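Local coordinates for protein dihydrolipoyl dehydrogenase (Elizabethkingia anophelis NUHP1, PDB 6UZI) that probably catalyses the NAD+-dependent reoxidation of dihydrolipoyl groups carried on protein lysines, working through bound FAD and a redox-active disulfide, at residues K231-K235 against Q236-F240; E69-K72 against H73-T77; D222-L225 against S226-Q230. All coordinates share one frame; numbering follows the deposited sequence.

Interaction 1 (K231-K235 against Q236-F240); sequences KTLKK and QGMKF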
ATOM      1  N   LYS A 231      12.196  15.842   9.649  1.00 39.42           N
ATOM      2  CA  LYS A 231      12.137  16.836   8.578  1.00 39.60           C
ATOM      3  C   LYS A 231      10.705  17.062   8.085  1.00 35.24           C
ATOM      4  O   LYS A 231      10.282  18.208   7.891  1.00 38.20           O
ATOM      5  CB  LYS A 231      13.037  16.393   7.423  1.00 29.57           C
ATOM      6  CG  LYS A 231      13.080  17.336   6.244  1.00 36.05           C
ATOM      7  CD  LYS A 231      13.988  16.772   5.160  1.00 44.60           C
ATOM      8  CE  LYS A 231      13.505  17.188   3.778  1.00 62.50           C
ATOM      9  NZ  LYS A 231      14.357  16.676   2.660  1.00 73.04           N
ATOM     10  N   THR A 232       9.930  15.987   7.914  1.00 27.81           N
ATOM     11  CA  THR A 232       8.583  16.145   7.373  1.00 37.08           C
ATOM     12  C   THR A 232       7.612  16.606   8.452  1.00 35.54           C
ATOM     13  O   THR A 232       6.704  17.396   8.178  1.00 35.89           O
ATOM     14  CB  THR A 232       8.106  14.833   6.707  1.00 33.60           C
ATOM     15  OG1 THR A 232       6.777  14.996   6.190  1.00 33.62           O
ATOM     16  CG2 THR A 232       8.105  13.662   7.683  1.00 26.60           C
ATOM     17  N   LEU A 233       7.787  16.130   9.682  1.00 26.40           N
ATOM     18  CA  LEU A 233       6.903  16.565  10.757  1.00 36.67           C
ATOM     19  C   LEU A 233       7.095  18.047  11.073  1.00 34.16           C
ATOM     20  O   LEU A 233       6.118  18.759  11.338  1.00 37.18           O
ATOM     21  CB  LEU A 233       7.128  15.683  11.986  1.00 40.79           C
ATOM     22  CG  LEU A 233       6.553  14.264  11.881  1.00 35.60           C
ATOM     23  CD1 LEU A 233       6.835  13.448  13.138  1.00 27.36           C
ATOM     24  CD2 LEU A 233       5.060  14.293  11.589  1.00 32.68           C
ATOM     25  N   LYS A 234       8.340  18.542  11.010  1.00 32.52           N
ATOM     26  CA  LYS A 234       8.555  19.982  11.145  1.00 35.64           C
ATOM     27  C   LYS A 234       7.847  20.734  10.034  1.00 39.39           C
ATOM     28  O   LYS A 234       7.227  21.775  10.273  1.00 44.30           O
ATOM     29  CB  LYS A 234      10.053  20.342  11.119  1.00 31.63           C
ATOM     30  CG  LYS A 234      10.898  20.043  12.382  1.00 43.59           C
ATOM     31  CD  LYS A 234      12.256  20.794  12.304  1.00 53.28           C
ATOM     32  CE  LYS A 234      13.262  20.367  13.379  1.00 56.74           C
ATOM     33  NZ  LYS A 234      12.993  20.958  14.705  1.00 42.51           N
ATOM     34  N   LYS A 235       7.918  20.207   8.812  1.00 45.54           N
ATOM     35  CA  LYS A 235       7.256  20.838   7.684  1.00 43.16           C
ATOM     36  C   LYS A 235       5.757  20.904   7.900  1.00 36.21           C
ATOM     37  O   LYS A 235       5.105  21.830   7.413  1.00 43.52           O
ATOM     38  CB  LYS A 235       7.599  20.081   6.397  1.00 40.46           C
ATOM     39  CG  LYS A 235       7.118  20.726   5.106  1.00 47.06           C
ATOM     40  CD  LYS A 235       7.551  19.884   3.910  1.00 51.21           C
ATOM     41  CE  LYS A 235       6.430  19.017   3.372  1.00 52.12           C
ATOM     42  NZ  LYS A 235       6.589  18.822   1.900  1.00 51.12           N
ATOM     43  N   GLN A 236       5.204  19.963   8.660  1.00 35.11           N
ATOM     44  CA  GLN A 236       3.778  19.930   8.952  1.00 37.63           C
ATOM     45  C   GLN A 236       3.390  20.824  10.119  1.00 41.55           C
ATOM     46  O   GLN A 236       2.193  21.016  10.355  1.00 49.10           O
ATOM     47  CB  GLN A 236       3.357  18.495   9.253  1.00 38.09           C
ATOM     48  CG  GLN A 236       3.582  17.564   8.085  1.00 36.83           C
ATOM     49  CD  GLN A 236       3.355  16.118   8.433  1.00 41.34           C
ATOM     50  OE1 GLN A 236       2.531  15.788   9.287  1.00 35.89           O
ATOM     51  NE2 GLN A 236       4.122  15.238   7.797  1.00 48.63           N
ATOM     52  N   GLY A 237       4.356  21.362  10.855  1.00 36.32           N
ATOM     53  CA  GLY A 237       4.077  22.274  11.945  1.00 33.37           C
ATOM     54  C   GLY A 237       4.486  21.782  13.316  1.00 44.55           C
ATOM     55  O   GLY A 237       4.388  22.553  14.285  1.00 47.01           O
ATOM     56  N   MET A 238       4.932  20.536  13.454  1.00 38.32           N
ATOM     57  CA  MET A 238       5.328  20.047  14.766  1.00 37.17           C
ATOM     58  C   MET A 238       6.656  20.680  15.172  1.00 39.98           C
ATOM     59  O   MET A 238       7.554  20.874  14.347  1.00 46.18           O
ATOM     60  CB  MET A 238       5.439  18.521  14.761  1.00 27.50           C
ATOM     61  CG  MET A 238       5.299  17.881  16.139  1.00 29.16           C
ATOM     62  SD  MET A 238       5.169  16.082  16.064  1.00 40.01           S
ATOM     63  CE  MET A 238       3.525  15.826  15.400  1.00 33.44           C
ATOM     64  N   LYS A 239       6.768  21.024  16.447  1.00 33.11           N
ATOM     65  CA  LYS A 239       7.992  21.570  17.010  1.00 47.09           C
ATOM     66  C   LYS A 239       8.684  20.506  17.854  1.00 46.59           C
ATOM     67  O   LYS A 239       8.027  19.661  18.466  1.00 57.24           O
ATOM     68  CB  LYS A 239       7.697  22.815  17.862  1.00 44.19           C
ATOM     69  CG  LYS A 239       7.085  23.991  17.095  1.00 42.83           C
ATOM     70  CD  LYS A 239       8.157  24.855  16.448  1.00 57.69           C
ATOM     71  CE  LYS A 239       7.561  25.912  15.520  1.00 73.38           C
ATOM     72  NZ  LYS A 239       7.142  25.360  14.188  1.00 73.63           N
ATOM     73  N   PHE A 240      10.017  20.531  17.855  1.00 32.38           N
ATOM     74  CA  PHE A 240      10.806  19.525  18.556  1.00 34.83           C
ATOM     75  C   PHE A 240      11.846  20.194  19.441  1.00 37.61           C
ATOM     76  O   PHE A 240      12.654  20.998  18.961  1.00 35.67           O
ATOM     77  CB  PHE A 240      11.494  18.583  17.571  1.00 26.77           C
ATOM     78  CG  PHE A 240      10.547  17.684  16.847  1.00 36.94           C
ATOM     79  CD1 PHE A 240       9.996  18.069  15.636  1.00 45.19           C
ATOM     80  CD2 PHE A 240      10.194  16.457  17.379  1.00 36.32           C
ATOM     81  CE1 PHE A 240       9.113  17.240  14.967  1.00 36.42           C
ATOM     82  CE2 PHE A 240       9.320  15.632  16.718  1.00 34.02           C
ATOM     83  CZ  PHE A 240       8.777  16.030  15.506  1.00 33.20           C
TER

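Interaction 2 (E69-K72 against H73-T77); sequences ENAK and HTFAT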
ATOM      1  N   GLU A  69      -6.904  17.355   7.263  1.00 47.45           N
ATOM      2  CA  GLU A  69      -5.714  18.042   6.768  1.00 43.15           C
ATOM      3  C   GLU A  69      -5.821  18.336   5.279  1.00 37.55           C
ATOM      4  O   GLU A  69      -5.485  19.437   4.826  1.00 38.79           O
ATOM      5  CB  GLU A  69      -4.467  17.205   7.048  1.00 41.16           C
ATOM      6  CG  GLU A  69      -3.272  17.622   6.220  1.00 48.59           C
ATOM      7  CD  GLU A  69      -2.573  18.850   6.767  1.00 59.21           C
ATOM      8  OE1 GLU A  69      -2.680  19.108   7.988  1.00 57.12           O
ATOM      9  OE2 GLU A  69      -1.925  19.559   5.965  1.00 61.51           O
ATOM     10  N   ASN A  70      -6.289  17.367   4.498  1.00 42.87           N
ATOM     11  CA  ASN A  70      -6.426  17.590   3.064  1.00 51.37           C
ATOM     12  C   ASN A  70      -7.437  18.691   2.785  1.00 56.48           C
ATOM     13  O   ASN A  70      -7.159  19.628   2.027  1.00 65.60           O
ATOM     14  CB  ASN A  70      -6.834  16.291   2.371  1.00 32.49           C
ATOM     15  CG  ASN A  70      -5.765  15.234   2.466  1.00 47.30           C
ATOM     16  OD1 ASN A  70      -4.576  15.522   2.324  1.00 41.96           O
ATOM     17  ND2 ASN A  70      -6.179  13.995   2.724  1.00 62.72           N
ATOM     18  N   ALA A  71      -8.609  18.608   3.423  1.00 50.73           N
ATOM     19  CA  ALA A  71      -9.663  19.590   3.189  1.00 47.04           C
ATOM     20  C   ALA A  71      -9.192  21.006   3.492  1.00 49.82           C
ATOM     21  O   ALA A  71      -9.548  21.953   2.780  1.00 51.15           O
ATOM     22  CB  ALA A  71     -10.890  19.239   4.031  1.00 46.34           C
ATOM     23  N   LYS A  72      -8.347  21.163   4.512  1.00 47.62           N
ATOM     24  CA  LYS A  72      -7.928  22.495   4.925  1.00 53.09           C
ATOM     25  C   LYS A  72      -6.825  23.057   4.035  1.00 51.14           C
ATOM     26  O   LYS A  72      -6.710  24.279   3.910  1.00 53.44           O
ATOM     27  CB  LYS A  72      -7.464  22.473   6.387  1.00 60.09           C
ATOM     28  CG  LYS A  72      -7.284  23.853   7.006  1.00 72.86           C
ATOM     29  CD  LYS A  72      -6.958  23.802   8.498  1.00 81.61           C
ATOM     30  CE  LYS A  72      -5.606  23.150   8.764  1.00 92.01           C
ATOM     31  NZ  LYS A  72      -5.086  23.407  10.144  1.00 89.30           N
ATOM     32  N   HIS A  73      -6.012  22.200   3.408  1.00 40.55           N
ATOM     33  CA  HIS A  73      -4.803  22.660   2.743  1.00 38.61           C
ATOM     34  C   HIS A  73      -4.680  22.294   1.276  1.00 45.79           C
ATOM     35  O   HIS A  73      -3.913  22.960   0.568  1.00 48.57           O
ATOM     36  CB  HIS A  73      -3.561  22.122   3.470  1.00 46.09           C
ATOM     37  CG  HIS A  73      -3.356  22.725   4.823  1.00 51.28           C
ATOM     38  ND1 HIS A  73      -2.833  22.017   5.881  1.00 52.14           N
ATOM     39  CD2 HIS A  73      -3.609  23.971   5.290  1.00 51.76           C
ATOM     40  CE1 HIS A  73      -2.776  22.798   6.944  1.00 58.07           C
ATOM     41  NE2 HIS A  73      -3.241  23.989   6.612  1.00 53.72           N
ATOM     42  N   THR A  74      -5.403  21.281   0.786  1.00 46.60           N
ATOM     43  CA  THR A  74      -5.212  20.821  -0.583  1.00 45.35           C
ATOM     44  C   THR A  74      -6.469  20.838  -1.440  1.00 47.68           C
ATOM     45  O   THR A  74      -6.355  20.687  -2.663  1.00 47.77           O
ATOM     46  CB  THR A  74      -4.641  19.395  -0.604  1.00 46.72           C
ATOM     47  OG1 THR A  74      -5.597  18.487  -0.048  1.00 61.60           O
ATOM     48  CG2 THR A  74      -3.367  19.316   0.206  1.00 41.28           C
ATOM     49  N   PHE A  75      -7.656  21.005  -0.849  1.00 44.95           N
ATOM     50  CA  PHE A  75      -8.887  20.884  -1.628  1.00 48.08           C
ATOM     51  C   PHE A  75      -8.975  21.938  -2.727  1.00 55.01           C
ATOM     52  O   PHE A  75      -9.448  21.648  -3.832  1.00 61.33           O
ATOM     53  CB  PHE A  75     -10.106  20.961  -0.711  1.00 42.61           C
ATOM     54  CG  PHE A  75     -10.577  19.624  -0.214  1.00 47.79           C
ATOM     55  CD1 PHE A  75      -9.747  18.516  -0.270  1.00 40.64           C
ATOM     56  CD2 PHE A  75     -11.859  19.472   0.293  1.00 51.06           C
ATOM     57  CE1 PHE A  75     -10.186  17.283   0.187  1.00 39.88           C
ATOM     58  CE2 PHE A  75     -12.302  18.247   0.748  1.00 41.12           C
ATOM     59  CZ  PHE A  75     -11.466  17.149   0.695  1.00 34.88           C
ATOM     60  N   ALA A  76      -8.531  23.166  -2.447  1.00 55.25           N
ATOM     61  CA  ALA A  76      -8.562  24.206  -3.471  1.00 38.78           C
ATOM     62  C   ALA A  76      -7.695  23.830  -4.665  1.00 52.36           C
ATOM     63  O   ALA A  76      -8.114  23.981  -5.819  1.00 57.55           O
ATOM     64  CB  ALA A  76      -8.108  25.540  -2.883  1.00 39.06           C
ATOM     65  N   THR A  77      -6.485  23.325  -4.405  1.00 46.45           N
ATOM     66  CA  THR A  77      -5.622  22.858  -5.483  1.00 41.57           C
ATOM     67  C   THR A  77      -6.259  21.686  -6.217  1.00 54.31           C
ATOM     68  O   THR A  77      -6.163  21.582  -7.447  1.00 49.15           O
ATOM     69  CB  THR A  77      -4.252  22.468  -4.916  1.00 40.45           C
ATOM     70  OG1 THR A  77      -3.692  23.573  -4.197  1.00 47.09           O
ATOM     71  CG2 THR A  77      -3.293  22.075  -6.022  1.00 38.81           C
TER

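Interaction 3 (D222-L225 against S226-Q230); sequences DGTL and SKELQ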
ATOM      1  N   ASP A 222      16.194   3.091  11.587  1.00 30.70           N
ATOM      2  CA  ASP A 222      17.329   3.542  10.804  1.00 30.07           C
ATOM      3  C   ASP A 222      17.466   5.058  10.903  1.00 41.24           C
ATOM      4  O   ASP A 222      16.467   5.787  10.890  1.00 37.49           O
ATOM      5  CB  ASP A 222      17.151   3.122   9.349  1.00 35.71           C
ATOM      6  CG  ASP A 222      18.351   3.441   8.513  1.00 38.32           C
ATOM      7  OD1 ASP A 222      19.221   2.555   8.377  1.00 32.93           O
ATOM      8  OD2 ASP A 222      18.428   4.585   8.014  1.00 35.12           O
ATOM      9  N   GLY A 223      18.718   5.527  11.005  1.00 43.39           N
ATOM     10  CA  GLY A 223      18.968   6.950  11.198  1.00 32.75           C
ATOM     11  C   GLY A 223      18.411   7.829  10.094  1.00 40.26           C
ATOM     12  O   GLY A 223      17.989   8.962  10.349  1.00 44.82           O
ATOM     13  N   THR A 224      18.415   7.336   8.854  1.00 37.64           N
ATOM     14  CA  THR A 224      17.818   8.094   7.762  1.00 33.18           C
ATOM     15  C   THR A 224      16.345   8.338   8.020  1.00 37.65           C
ATOM     16  O   THR A 224      15.831   9.435   7.767  1.00 34.16           O
ATOM     17  CB  THR A 224      18.010   7.356   6.441  1.00 34.00           C
ATOM     18  OG1 THR A 224      19.405   7.319   6.122  1.00 32.93           O
ATOM     19  CG2 THR A 224      17.234   8.047   5.322  1.00 31.75           C
ATOM     20  N   LEU A 225      15.647   7.317   8.515  1.00 35.86           N
ATOM     21  CA  LEU A 225      14.235   7.481   8.824  1.00 28.63           C
ATOM     22  C   LEU A 225      14.038   8.491   9.946  1.00 29.75           C
ATOM     23  O   LEU A 225      13.112   9.309   9.902  1.00 33.68           O
ATOM     24  CB  LEU A 225      13.635   6.126   9.187  1.00 38.35           C
ATOM     25  CG  LEU A 225      13.796   5.043   8.121  1.00 44.11           C
ATOM     26  CD1 LEU A 225      13.025   3.797   8.536  1.00 37.10           C
ATOM     27  CD2 LEU A 225      13.363   5.553   6.752  1.00 29.04           C
ATOM     28  N   SER A 226      14.901   8.445  10.962  1.00 32.36           N
ATOM     29  CA  SER A 226      14.843   9.433  12.035  1.00 33.56           C
ATOM     30  C   SER A 226      14.967  10.841  11.466  1.00 31.35           C
ATOM     31  O   SER A 226      14.188  11.736  11.804  1.00 43.03           O
ATOM     32  CB  SER A 226      15.963   9.162  13.040  1.00 27.20           C
ATOM     33  OG  SER A 226      15.699   8.017  13.821  1.00 32.66           O
ATOM     34  N   LYS A 227      15.938  11.038  10.576  1.00 29.13           N
ATOM     35  CA  LYS A 227      16.173  12.343   9.970  1.00 29.29           C
ATOM     36  C   LYS A 227      14.979  12.777   9.127  1.00 34.99           C
ATOM     37  O   LYS A 227      14.483  13.902   9.262  1.00 38.39           O
ATOM     38  CB  LYS A 227      17.459  12.274   9.139  1.00 29.94           C
ATOM     39  CG  LYS A 227      17.963  13.583   8.578  1.00 45.55           C
ATOM     40  CD  LYS A 227      19.404  13.435   8.113  1.00 58.53           C
ATOM     41  CE  LYS A 227      19.792  14.529   7.130  1.00 72.15           C
ATOM     42  NZ  LYS A 227      19.105  14.348   5.821  1.00 77.04           N
ATOM     43  N   GLU A 228      14.507  11.895   8.242  1.00 39.79           N
ATOM     44  CA  GLU A 228      13.418  12.247   7.332  1.00 35.56           C
ATOM     45  C   GLU A 228      12.095  12.465   8.062  1.00 35.13           C
ATOM     46  O   GLU A 228      11.298  13.318   7.657  1.00 34.27           O
ATOM     47  CB  GLU A 228      13.277  11.175   6.259  1.00 29.19           C
ATOM     48  CG  GLU A 228      14.458  11.153   5.325  1.00 40.60           C
ATOM     49  CD  GLU A 228      14.469  12.350   4.394  1.00 51.46           C
ATOM     50  OE1 GLU A 228      13.373  12.823   4.023  1.00 57.22           O
ATOM     51  OE2 GLU A 228      15.568  12.828   4.043  1.00 55.31           O
ATOM     52  N   LEU A 229      11.826  11.701   9.125  1.00 32.43           N
ATOM     53  CA  LEU A 229      10.569  11.899   9.842  1.00 31.92           C
ATOM     54  C   LEU A 229      10.544  13.249  10.544  1.00 41.27           C
ATOM     55  O   LEU A 229       9.556  13.984  10.450  1.00 50.53           O
ATOM     56  CB  LEU A 229      10.332  10.775  10.853  1.00 30.52           C
ATOM     57  CG  LEU A 229       8.981  10.831  11.589  1.00 24.65           C
ATOM     58  CD1 LEU A 229       7.811  10.838  10.605  1.00 24.74           C
ATOM     59  CD2 LEU A 229       8.837   9.686  12.578  1.00 24.30           C
ATOM     60  N   GLN A 230      11.637  13.618  11.210  1.00 35.45           N
ATOM     61  CA  GLN A 230      11.667  14.929  11.848  1.00 32.41           C
ATOM     62  C   GLN A 230      11.564  16.035  10.811  1.00 29.78           C
ATOM     63  O   GLN A 230      10.902  17.050  11.044  1.00 27.19           O
ATOM     64  CB  GLN A 230      12.925  15.091  12.700  1.00 26.63           C
ATOM     65  CG  GLN A 230      12.890  16.335  13.588  1.00 27.69           C
ATOM     66  CD  GLN A 230      14.202  16.592  14.310  1.00 34.59           C
ATOM     67  OE1 GLN A 230      15.060  15.715  14.400  1.00 28.48           O
ATOM     68  NE2 GLN A 230      14.355  17.798  14.840  1.00 38.31           N
TER

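Interaction 1 (K231-K235 against Q236-F240)
L233 and M238 are joined where helix 223-236 ends in a Schellman motif and the chain turns into strand 239-241, part of a beta-alpha-beta unit of the Rossmann-type pyridine nucleotide-disulfide oxidoreductase fold. Backbone bonds define this end. M238 N donates to L233 O at 3.0 Å, and G237 N reaches K234 O over an equal span. The outer bond spans the inner one, and G237, with a positive phi of 116°, makes the turn that allows both, a conformation that suits glycine. One residue earlier the helical pattern is already running out: Q236 N shares itself between T232 O and L233 O in two weak bonds.

A side-chain bond spans the last turn. Q236 lies alongside T232, pointing the same way, and its NE2 donates to T232 OG1 at 3.1 Å, with the hydroxyl close to the amide plane. The hydroxyl stands anti to the T232 backbone N (chi1 179°). T232 OG1 is also hydrogen-bonded to D402 OD2, and D402 OD1 forms a salt bridge with K235 NZ.

Apolar contacts gather on the strand side. The F240 ring receives L233 CB at its edge, in plane, 3.9 Å from CZ, while L233 CD1 lies 4.3 Å from M238 SD. S199 of helix 192-203 touches both L233 and M238, and L195 of the same helix, a predicted NAD(+)-binding residue, lies against F240. On the exposed side, the aliphatic part of K234 approaches the same ring obliquely, CG coming 3.9 Å from F240 CD1. K234 also makes a backbone CH contact: its CA lies 3.5 Å from M238 O, with an almost straight angle of 171° at the hydrogen.

Interaction 2 (E69-K72 against H73-T77)
H73, the last helical residue of helix 55-73, folds its side chain back against E69, one turn back, and the neighbouring K72. Its CB lies 3.6 Å from E69 O, and CG stands anti to the carbonyl carbon, beside the backbone N (chi1 -69°). From there the ring turns ND1 to the carboxylate: ND1 donates to E69 OE2 at 2.6 Å in a nearly straight bond (172°). The oxygen sits in the ring plane, at its edge, yet is itself met from above the carboxylate plane. On the other branch CD2 lies by K72 O. Farther out, CE1 sits between K72 CE and E69 OE2, and NE2 meets the aliphatic end of K72, whose CE is 3.3 Å away, while K72 CG lies over one ring face.

Beyond H73 the helix is closed by N70 O, a carbonyl gripped from several directions. T74 N approaches in the carbonyl plane at 2.7 Å, T74 OG1 donates from above that plane at 2.8 Å, and H73 N supplies a third bond. The threonine hydroxyl can do this because it stands between its own backbone N and carbonyl carbon (chi1 65°). F75 then lays its ring face over A71, whose CA is 3.5 Å from the ring centroid and almost on the normal, a CH-pi contact; A71 CB flanks CE2. At the dimer interface F75 touches A71 of the second subunit and A71 touches F75 of that subunit.

The ND1-to-carboxylate bond fixes the rotation of the imidazole and implies a hydrogen on ND1. E69 would probably favour a protonated ring, while K72 NZ, 4.0 Å from H73 NE2, may oppose it, so their effects on the ionisation may partly offset each other.

Interaction 3 (D222-L225 against S226-Q230)
D222 and S226 are linked by the first regular turn of helix 223-236, S226 N donating to D222 O at 3.1 Å. D222 is also the N-cap: its OD2 accepts from T224 N at 2.9 Å, met on the anti side and somewhat out of the carboxylate plane, and a salt bridge to K406 engages the same oxygen.

The tight part of the contact faces inward. There L229 N donates to L225 O at 2.8 Å, and both leucines are buried, L225 against V365, H420 and I422, L229 against V365. S226 is buried too, its OG beside the backbone N (chi1 -73°) and bonded to I217 O.

The pairing of T224 with E228 is looser. Both are partly exposed and bordered by V404; they run alongside each other, but their side chains come no nearer than 4.2 Å, from T224 CG2 to E228 CG. T224 OG1 is hydrogen-bonded to K406, while the glutamate chain bends at chi2 (-72°) and carries its carboxylate away from the first turn. Exposed K227 forms the solvent side.

Helix 223-236 lies between two parts of the subunit: L229 approaches L195 of the predicted NAD(+) site, while V365, H420, I422 and V404 all belong to the antiparallel sheet of the dimerisation domain.

In the fold
Taken from the N terminus, the three contacts follow in series; each is local and closes no long loop, and none nests within or crosses another. Interaction 2 ends helix 55-73, which starts at C55 of the redox-active disulfide, and lies at the subunit interface. Interaction 3 opens helix 223-236, which joins the Rossmann-type sheet to the dimerisation-domain sheet. Interaction 1 ends that helix, leading to strand 239-241, an outer strand, within this chain, of the parallel sheet that includes strands 184-188 and 207-211. These two meet where F240 CD1 packs on Q230 CG, 3.9 Å apart. Between nearest atoms, interaction 2 stays about 6 Å from interaction 1 and about 13 Å from interaction 3.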